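Long-range contacts in octenoyl-CoA reductase/carboxylase (PDB 4A10), which binds NADP(H) and probably couples the reduction of 2-octenoyl-CoA to its carboxylation: residues B[329-334]-B[356-361]; B[141-146]-B[162-167]; B[116-121]-B[194-199]; B[45-50]-B[396-401]. All coordinates share one frame; numbering follows the deposited sequence.

Interaction 1: B[329-334]-B[356-361]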
# COMPACT_ATOMS: atom_id res chain seq x y z
N GLY B 329 -10.66 5.36 -11.54
CA GLY B 329 -9.66 5.01 -10.54
C GLY B 329 -9.52 6.07 -9.44
O GLY B 329 -8.56 6.05 -8.70
N GLY B 330 -10.49 6.98 -9.34
CA GLY B 330 -10.41 8.06 -8.35
C GLY B 330 -10.87 7.58 -6.98
O GLY B 330 -11.32 6.46 -6.85
N THR B 331 -10.77 8.45 -5.97
CA THR B 331 -11.18 8.10 -4.60
C THR B 331 -12.09 9.16 -4.01
O THR B 331 -11.80 10.34 -4.10
CB THR B 331 -9.93 7.93 -3.66
OG1 THR B 331 -9.16 6.81 -4.10
CG2 THR B 331 -10.34 7.68 -2.22
N VAL B 332 -13.19 8.73 -3.40
CA VAL B 332 -14.05 9.62 -2.63
C VAL B 332 -13.87 9.33 -1.16
O VAL B 332 -14.05 8.20 -0.73
CB VAL B 332 -15.54 9.42 -2.93
CG1 VAL B 332 -16.40 10.39 -2.06
CG2 VAL B 332 -15.83 9.61 -4.42
N VAL B 333 -13.50 10.33 -0.38
CA VAL B 333 -13.34 10.14 1.06
C VAL B 333 -14.45 10.94 1.75
O VAL B 333 -14.72 12.09 1.41
CB VAL B 333 -11.92 10.50 1.55
CG1 VAL B 333 -11.77 10.31 3.05
CG2 VAL B 333 -10.91 9.60 0.88
N THR B 334 -15.12 10.30 2.69
CA THR B 334 -16.38 10.81 3.22
C THR B 334 -16.58 10.56 4.72
O THR B 334 -15.88 9.74 5.31
CB THR B 334 -17.60 10.23 2.45
OG1 THR B 334 -18.80 10.82 2.95
CG2 THR B 334 -17.69 8.71 2.60
N LYS B 356 -12.94 4.23 -5.77
CA LYS B 356 -12.88 3.83 -4.36
C LYS B 356 -13.55 4.87 -3.47
O LYS B 356 -13.47 6.07 -3.74
CB LYS B 356 -11.43 3.63 -3.90
CG LYS B 356 -10.64 2.57 -4.68
CD LYS B 356 -9.14 2.90 -4.66
CE LYS B 356 -8.36 2.11 -5.72
NZ LYS B 356 -8.35 0.63 -5.49
N ILE B 357 -14.20 4.38 -2.42
CA ILE B 357 -14.85 5.23 -1.41
C ILE B 357 -14.24 4.93 -0.05
O ILE B 357 -14.30 3.81 0.43
CB ILE B 357 -16.38 4.97 -1.33
CG1 ILE B 357 -17.07 5.33 -2.64
CG2 ILE B 357 -17.00 5.79 -0.19
CD1 ILE B 357 -18.36 4.60 -2.87
N VAL B 358 -13.66 5.94 0.59
CA VAL B 358 -13.06 5.70 1.88
C VAL B 358 -13.86 6.44 2.96
O VAL B 358 -13.94 7.67 2.97
CB VAL B 358 -11.53 5.99 1.89
CG1 VAL B 358 -10.95 5.63 3.23
CG2 VAL B 358 -10.82 5.18 0.77
N GLY B 359 -14.49 5.66 3.83
CA GLY B 359 -15.27 6.21 4.94
C GLY B 359 -14.29 6.45 6.07
O GLY B 359 -13.58 5.53 6.49
N SER B 360 -14.24 7.68 6.56
CA SER B 360 -13.25 8.03 7.56
C SER B 360 -13.78 9.00 8.61
O SER B 360 -14.63 9.84 8.33
CB SER B 360 -12.02 8.63 6.89
OG SER B 360 -10.94 8.69 7.81
N HIS B 361 -13.27 8.89 9.83
CA HIS B 361 -13.44 9.97 10.78
C HIS B 361 -12.29 9.92 11.77
O HIS B 361 -11.60 8.92 11.85
CB HIS B 361 -14.81 9.94 11.48
CG HIS B 361 -14.89 8.99 12.63
ND1 HIS B 361 -15.27 7.68 12.48
CD2 HIS B 361 -14.63 9.16 13.94
CE1 HIS B 361 -15.23 7.07 13.65
NE2 HIS B 361 -14.86 7.96 14.56

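Interaction 2: B[141-146]-B[162-167]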
# COMPACT_ATOMS: atom_id res chain seq x y z
N PRO B 141 -9.37 14.00 20.13
CA PRO B 141 -10.53 13.17 20.57
C PRO B 141 -10.40 11.64 20.65
O PRO B 141 -11.31 11.02 21.21
CB PRO B 141 -11.64 13.53 19.58
CG PRO B 141 -10.99 14.27 18.48
CD PRO B 141 -9.73 14.87 18.99
N ALA B 142 -9.34 11.03 20.13
CA ALA B 142 -9.26 9.57 20.09
C ALA B 142 -8.98 8.92 21.46
O ALA B 142 -7.84 8.85 21.90
CB ALA B 142 -8.27 9.10 19.02
N HIS B 143 -10.05 8.48 22.10
CA HIS B 143 -10.06 7.87 23.43
C HIS B 143 -10.11 6.36 23.19
O HIS B 143 -11.17 5.82 22.85
CB HIS B 143 -11.31 8.35 24.16
CG HIS B 143 -11.39 7.97 25.60
ND1 HIS B 143 -11.64 6.68 26.02
CD2 HIS B 143 -11.32 8.72 26.73
CE1 HIS B 143 -11.69 6.65 27.34
NE2 HIS B 143 -11.51 7.87 27.80
N VAL B 144 -8.97 5.70 23.33
CA VAL B 144 -8.81 4.34 22.84
C VAL B 144 -8.24 3.45 23.93
O VAL B 144 -7.70 3.94 24.93
CB VAL B 144 -7.90 4.25 21.55
CG1 VAL B 144 -8.32 5.26 20.46
CG2 VAL B 144 -6.41 4.39 21.86
N ASP B 145 -8.38 2.15 23.71
CA ASP B 145 -7.86 1.10 24.59
C ASP B 145 -6.53 0.56 24.04
O ASP B 145 -6.51 -0.23 23.10
CB ASP B 145 -8.88 -0.03 24.67
CG ASP B 145 -8.64 -0.95 25.82
OD1 ASP B 145 -7.51 -1.45 26.00
OD2 ASP B 145 -9.62 -1.19 26.55
N GLU B 146 -5.44 0.95 24.69
CA GLU B 146 -4.09 0.57 24.30
C GLU B 146 -3.76 -0.88 24.63
O GLU B 146 -2.66 -1.37 24.33
CB GLU B 146 -3.11 1.50 25.03
CG GLU B 146 -3.39 3.00 24.87
CD GLU B 146 -4.50 3.54 25.78
OE1 GLU B 146 -5.21 2.74 26.45
OE2 GLU B 146 -4.67 4.78 25.82
N ARG B 162 -13.26 5.50 20.96
CA ARG B 162 -14.36 6.43 21.22
C ARG B 162 -13.95 7.87 20.98
O ARG B 162 -12.78 8.19 21.08
CB ARG B 162 -14.87 6.27 22.66
CG ARG B 162 -15.77 5.07 22.84
CD ARG B 162 -16.19 4.86 24.32
NE ARG B 162 -17.06 3.70 24.44
CZ ARG B 162 -16.64 2.44 24.60
NH1 ARG B 162 -15.34 2.17 24.68
NH2 ARG B 162 -17.50 1.45 24.69
N ALA B 163 -14.92 8.73 20.66
CA ALA B 163 -14.68 10.15 20.58
C ALA B 163 -14.86 10.77 21.97
O ALA B 163 -15.92 10.62 22.58
CB ALA B 163 -15.64 10.79 19.55
N TRP B 164 -13.81 11.44 22.45
CA TRP B 164 -13.82 12.15 23.72
C TRP B 164 -14.92 13.21 23.81
O TRP B 164 -15.10 14.04 22.90
CB TRP B 164 -12.45 12.77 23.98
CG TRP B 164 -12.30 13.50 25.29
CD1 TRP B 164 -12.50 13.00 26.55
CD2 TRP B 164 -11.86 14.85 25.46
NE1 TRP B 164 -12.24 13.97 27.49
CE2 TRP B 164 -11.86 15.12 26.85
CE3 TRP B 164 -11.49 15.87 24.58
CZ2 TRP B 164 -11.48 16.36 27.37
CZ3 TRP B 164 -11.13 17.10 25.10
CH2 TRP B 164 -11.12 17.33 26.47
N GLY B 165 -15.65 13.18 24.92
CA GLY B 165 -16.73 14.15 25.16
C GLY B 165 -17.98 13.95 24.31
O GLY B 165 -18.90 14.79 24.36
N PHE B 166 -18.03 12.85 23.55
CA PHE B 166 -19.22 12.49 22.73
C PHE B 166 -19.71 11.10 23.14
O PHE B 166 -20.86 10.93 23.52
CB PHE B 166 -18.91 12.58 21.22
CG PHE B 166 -20.09 12.24 20.31
CD1 PHE B 166 -21.31 12.92 20.41
CD2 PHE B 166 -19.95 11.26 19.32
CE1 PHE B 166 -22.38 12.62 19.56
CE2 PHE B 166 -21.00 10.95 18.45
CZ PHE B 166 -22.23 11.64 18.57
N GLU B 167 -18.80 10.11 23.07
CA GLU B 167 -19.06 8.77 23.59
C GLU B 167 -18.33 8.53 24.93
O GLU B 167 -18.39 7.44 25.48
CB GLU B 167 -18.63 7.70 22.58
CG GLU B 167 -19.12 7.91 21.14
CD GLU B 167 -18.28 7.11 20.14
OE1 GLU B 167 -18.59 5.92 19.87
OE2 GLU B 167 -17.28 7.67 19.63
O HOH W 1 -12.75 4.22 24.80

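Interaction 3: B[116-121]-B[194-199]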
# COMPACT_ATOMS: atom_id res chain seq x y z
N ASP B 116 -12.34 18.68 21.88
CA ASP B 116 -11.07 19.37 21.61
C ASP B 116 -10.70 20.24 22.79
O ASP B 116 -11.57 20.65 23.55
CB ASP B 116 -11.27 20.37 20.47
CG ASP B 116 -10.59 19.95 19.22
OD1 ASP B 116 -9.59 19.22 19.33
OD2 ASP B 116 -11.06 20.34 18.14
N CYS B 117 -9.42 20.57 22.92
CA CYS B 117 -9.04 21.61 23.86
C CYS B 117 -7.55 21.83 23.96
O CYS B 117 -6.74 21.01 23.50
CB CYS B 117 -9.66 21.36 25.25
SG CYS B 117 -8.61 20.43 26.36
N SER B 118 -7.18 22.96 24.56
CA SER B 118 -5.81 23.22 24.92
C SER B 118 -5.81 23.61 26.38
O SER B 118 -6.79 24.17 26.87
CB SER B 118 -5.21 24.33 24.04
OG SER B 118 -5.85 25.57 24.22
N GLY B 119 -4.73 23.30 27.07
CA GLY B 119 -4.68 23.58 28.49
C GLY B 119 -3.38 23.20 29.15
O GLY B 119 -2.35 23.01 28.50
N VAL B 120 -3.46 23.08 30.46
CA VAL B 120 -2.32 22.87 31.33
C VAL B 120 -2.59 21.63 32.18
O VAL B 120 -3.61 21.54 32.86
CB VAL B 120 -2.07 24.12 32.25
CG1 VAL B 120 -0.85 23.94 33.14
CG2 VAL B 120 -1.92 25.39 31.45
N VAL B 121 -1.68 20.66 32.12
CA VAL B 121 -1.75 19.48 33.00
C VAL B 121 -1.71 19.90 34.47
O VAL B 121 -0.83 20.67 34.88
CB VAL B 121 -0.57 18.49 32.71
CG1 VAL B 121 -0.55 17.29 33.70
CG2 VAL B 121 -0.66 17.97 31.26
N GLU B 194 -6.76 29.78 22.43
CA GLU B 194 -7.89 29.65 21.53
C GLU B 194 -7.44 29.19 20.13
O GLU B 194 -8.07 28.32 19.54
CB GLU B 194 -8.76 30.93 21.53
CG GLU B 194 -8.07 32.24 21.14
CD GLU B 194 -7.22 32.89 22.24
OE1 GLU B 194 -7.03 32.31 23.34
OE2 GLU B 194 -6.75 34.01 21.99
N GLU B 195 -6.33 29.72 19.64
CA GLU B 195 -5.79 29.27 18.34
C GLU B 195 -5.48 27.79 18.33
O GLU B 195 -5.83 27.10 17.38
CB GLU B 195 -4.54 30.05 17.97
CG GLU B 195 -4.84 31.39 17.35
CD GLU B 195 -3.69 32.39 17.51
OE1 GLU B 195 -2.60 32.00 17.95
OE2 GLU B 195 -3.89 33.57 17.17
N ALA B 196 -4.85 27.31 19.41
CA ALA B 196 -4.39 25.94 19.52
C ALA B 196 -5.55 24.97 19.67
O ALA B 196 -5.47 23.80 19.26
CB ALA B 196 -3.43 25.81 20.68
N ALA B 197 -6.64 25.48 20.26
CA ALA B 197 -7.79 24.68 20.63
C ALA B 197 -8.62 24.26 19.44
O ALA B 197 -9.16 23.17 19.44
CB ALA B 197 -8.67 25.43 21.64
N VAL B 198 -8.71 25.11 18.42
CA VAL B 198 -9.65 24.86 17.32
C VAL B 198 -9.25 23.77 16.31
O VAL B 198 -10.07 23.34 15.49
CB VAL B 198 -10.00 26.16 16.55
CG1 VAL B 198 -10.63 27.20 17.50
CG2 VAL B 198 -8.77 26.73 15.82
N SER B 199 -8.01 23.29 16.39
CA SER B 199 -7.47 22.38 15.36
C SER B 199 -7.62 20.86 15.49
O SER B 199 -7.97 20.19 14.52
CB SER B 199 -6.01 22.75 15.10
OG SER B 199 -5.98 24.03 14.47

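Interaction 4: B[45-50]-B[396-401]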
# COMPACT_ATOMS: atom_id res chain seq x y z
N ASP B 45 -33.59 23.60 19.10
CA ASP B 45 -32.70 24.70 19.47
C ASP B 45 -31.75 24.22 20.58
O ASP B 45 -32.16 23.90 21.69
CB ASP B 45 -33.51 25.94 19.89
CG ASP B 45 -32.64 27.18 20.17
OD1 ASP B 45 -31.40 27.10 20.31
OD2 ASP B 45 -33.25 28.28 20.28
N VAL B 46 -30.47 24.20 20.23
CA VAL B 46 -29.40 23.69 21.07
C VAL B 46 -29.26 24.42 22.42
O VAL B 46 -28.84 23.83 23.43
CB VAL B 46 -28.10 23.68 20.22
CG1 VAL B 46 -26.97 24.45 20.87
CG2 VAL B 46 -27.72 22.27 19.86
N ARG B 47 -29.65 25.69 22.43
CA ARG B 47 -29.67 26.52 23.64
C ARG B 47 -30.74 26.10 24.66
O ARG B 47 -30.67 26.49 25.83
CB ARG B 47 -29.85 28.00 23.26
CG ARG B 47 -28.77 28.54 22.30
CD ARG B 47 -29.18 29.83 21.60
NE ARG B 47 -30.38 29.67 20.77
CZ ARG B 47 -30.90 30.62 20.00
NH1 ARG B 47 -30.33 31.82 19.92
NH2 ARG B 47 -32.01 30.36 19.31
N LYS B 48 -31.71 25.29 24.24
CA LYS B 48 -32.74 24.83 25.17
C LYS B 48 -32.26 23.71 26.09
O LYS B 48 -32.69 23.64 27.25
CB LYS B 48 -34.01 24.37 24.44
CG LYS B 48 -34.63 25.45 23.57
CD LYS B 48 -36.09 25.14 23.24
CE LYS B 48 -36.74 26.30 22.53
NZ LYS B 48 -36.32 27.59 23.15
N SER B 49 -31.41 22.83 25.55
CA SER B 49 -30.92 21.65 26.24
C SER B 49 -29.61 21.86 27.01
O SER B 49 -29.35 21.18 28.02
CB SER B 49 -30.78 20.47 25.26
OG SER B 49 -29.90 20.76 24.18
N LEU B 50 -28.79 22.79 26.53
CA LEU B 50 -27.48 23.05 27.12
C LEU B 50 -27.55 23.71 28.50
O LEU B 50 -28.32 24.66 28.70
CB LEU B 50 -26.60 23.88 26.17
CG LEU B 50 -26.00 23.11 24.98
CD1 LEU B 50 -25.31 24.05 24.02
CD2 LEU B 50 -25.03 21.99 25.43
N ALA B 396 -22.48 29.89 20.98
CA ALA B 396 -21.48 29.43 20.00
C ALA B 396 -21.93 28.13 19.34
O ALA B 396 -21.78 27.96 18.13
CB ALA B 396 -20.11 29.26 20.66
N CYS B 397 -22.49 27.21 20.12
CA CYS B 397 -23.11 26.00 19.59
C CYS B 397 -24.25 26.27 18.59
O CYS B 397 -24.36 25.59 17.57
CB CYS B 397 -23.63 25.14 20.73
SG CYS B 397 -23.81 23.43 20.27
N ARG B 398 -25.11 27.24 18.91
CA ARG B 398 -26.22 27.63 18.02
C ARG B 398 -25.75 28.20 16.69
O ARG B 398 -26.28 27.85 15.64
CB ARG B 398 -27.14 28.64 18.73
CG ARG B 398 -28.37 29.04 17.94
CD ARG B 398 -29.34 27.89 17.76
NE ARG B 398 -30.58 28.32 17.11
CZ ARG B 398 -31.48 27.50 16.59
NH1 ARG B 398 -31.30 26.19 16.63
NH2 ARG B 398 -32.58 27.99 16.01
N VAL B 399 -24.76 29.08 16.76
CA VAL B 399 -24.09 29.61 15.58
C VAL B 399 -23.55 28.49 14.66
O VAL B 399 -23.80 28.53 13.45
CB VAL B 399 -22.98 30.61 16.02
CG1 VAL B 399 -21.94 30.83 14.90
CG2 VAL B 399 -23.61 31.93 16.43
N VAL B 400 -22.85 27.50 15.21
CA VAL B 400 -22.49 26.32 14.40
C VAL B 400 -23.74 25.53 13.93
O VAL B 400 -23.79 25.11 12.77
CB VAL B 400 -21.48 25.37 15.11
CG1 VAL B 400 -21.24 24.10 14.29
CG2 VAL B 400 -20.16 26.09 15.32
N GLN B 401 -24.73 25.35 14.81
CA GLN B 401 -25.95 24.62 14.43
C GLN B 401 -26.68 25.25 13.22
O GLN B 401 -27.25 24.53 12.39
CB GLN B 401 -26.93 24.49 15.61
CG GLN B 401 -28.19 23.66 15.27
CD GLN B 401 -29.18 23.56 16.41
OE1 GLN B 401 -29.31 24.47 17.23
NE2 GLN B 401 -29.90 22.45 16.46

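Interaction 1: B[329-334]-B[356-361]
K356 meets T331 where strands 331-334 and 356-359 begin to run side by side as the last two strands, within this chain, of the parallel Rossmann-type sheet (strand order 3-2-1-4-5-6). K356 N donates to G330 O at 3.0 Å and K356 O accepts from V332 N at 2.7 Å, so its backbone straddles T331. K356 CB and CD pass T331 OG1, each 3.9 Å from it, before the chain bends and carries NZ away. I357 lies on the face of V332 and T334, its CG2 branch 4.1 Å from T334 CG2, the two side chains pointing the same way; beta-branched residues suit such extended backbones. It also packs on I357 of the second subunit, whose strand continues the sheet. V358 returns to the face of T331 and V333. T331 CG2, anti to its own backbone N, extends to V358 CG2 at 3.9 Å. A serine in place of T331 would probably leave V358 CG2 without this methyl neighbour and open a small gap on that face. V358 CB also rests 3.8 Å from V333 CG2. G359 pairs with T334, whose OG1 bonds to E312. Beyond the strand S360 closes the pairing, just before the NADP-binding H361; S360 N donates to T334 O at 2.9 Å, nearly straight at 168°.

Interaction 2: B[141-146]-B[162-167]
H143 and W164 both hold CG anti to the backbone N (chi1 -172° and -178°), and this brings H143 CD2 to 4.4 Å from W164 CD1. H143 lies in, and W164 directly follows, a short two-stranded antiparallel sheet, 142-143 with 162-163, in the GroES-like part of the fold. H143 and R162 form its hydrogen-bonded pair: H143 N donates to R162 O at 2.9 Å, and R162 N returns a bond to H143 O at 2.8 Å. A142 and A163 make the neighbouring non-hydrogen-bonded pair, their small methyls on the other face. P141 needs no N-H here, since it contributes its carbonyl: W164 N reaches P141 O at 2.8 Å, in the carbonyl plane and on a lone pair. The backbone then turns, A163 O accepting from both F166 N and E167 N, while the E167 carboxylate folds back so that OE2 takes A163 N at 2.8 Å. W164 NE1 has weak bonds to F170 O and V178 O. R162 suits its place by its length: extended from CG to NE, it carries the guanidinium past the strand to a salt bridge with E160. A water bridges the polar ends: it donates to H143 O at 3.0 Å, pairs with H143 ND1, and accepts from R162 NH1 at 3.3 Å, in the guanidinium plane.

Interaction 3: B[116-121]-B[194-199]
C117 and A197 stand with their CA atoms 4.6 Å apart, where the start of strand 117-124 passes the end of helix 193-197. The strand belongs to the mixed sheet of the GroES-like domain, running antiparallel to both 64-73 and 136-139. The backbone of C117 is almost fully stretched, whereas V198 N bonds only weakly to E194 O. No hydrogen bond crosses the contact, which rests on small side chains that let strand and helix come close. S118 and A196 meet methylene to methyl, CB to CB at 4.1 Å. With chi1 at 64°, S118 OG sits between its own backbone N and carbonyl carbon, 3.8 Å from A197 CB, and bonds to W193 O; a serine is small enough to sit against the helix and also satisfies a carbonyl at its start. A197 in turn leans on A71 of strand 64-73. D116, before the strand, extends towards the last turn, its CG 3.5 Å from A197 O. L201 N, at the start of helix 200-210, donates to D116 OD1, and OD2 is also hydrogen-bonded close by. Replacing D116 by alanine is likely to leave L201 N without this acceptor and to open a gap beside the A197 carbonyl. The carboxylate oxygens and that carbonyl are all acceptors, so the 3.6 Å approach of D116 OD2 to A197 O is not a bond.

Interaction 4: B[45-50]-B[396-401]
R398 lays its guanidinium over the carboxylate of D45: the two planes are 23° apart, and D45 CG sits above the centre of the guanidinium. R398 reaches this place because CG is anti to the backbone N and the chain bends at chi2 (66°). D45 OD1 lies 3.5 Å from R398 NE but well out of its plane, so this salt bridge is one of charges, with no N-H aimed at the oxygen. R47 instead grips D45 side-on, NE donating to OD1 at 2.8 Å on the syn lone pair and NH2 to OD2 at 2.6 Å. The two arginines come close, R47 NH2 to R398 NE at 3.3 Å, a like-charge approach that the shared carboxylate probably offsets; R398 also pairs with D43. D45 is moreover the N-cap of the short, weakly bonded helix 46-49, its OD1 accepting from R47 N as well. That helix docks on helix 393-401, the helix of a beta-alpha-beta unit linking parallel strands 384-389 and 408-412. Q401, extended beyond CG, slides past V46 in the opposite direction, and a glutamine amide suits the place: OE1 accepts from V46 N at 3.2 Å and from R398 NH1 at 2.7 Å, from opposite faces of its plane, while NE2 donates to K44 O. On the apolar side of the contact, V46 is modelled with chi1 near an eclipsed 125°, its CG1 against C397; the 3.4 Å from V46 CG1 to C397 CB is unusually short, so this detail is doubtful. L50 CD1 reaches the same CB from 3.9 Å.

From the N terminus, 45-50 comes first and waits some 345 residues for its partner 396-401, so interaction 4 encloses the other three and ties an early short helix to a late one. Interaction 3 opens next at 116-121 and closes at 194-199; within that loop, interaction 2 pairs 141-146 with 162-167. These two touch, W164 CZ3 lying 3.8 Å from D116 N, so the indole following the small sheet packs on the start of strand 117-124. Interaction 1 follows in series, linking two neighbouring strands of the Rossmann-type sheet; its nearest atoms are about 6 Å from interaction 2 and 11 Å from interaction 3. No two of these loops cross.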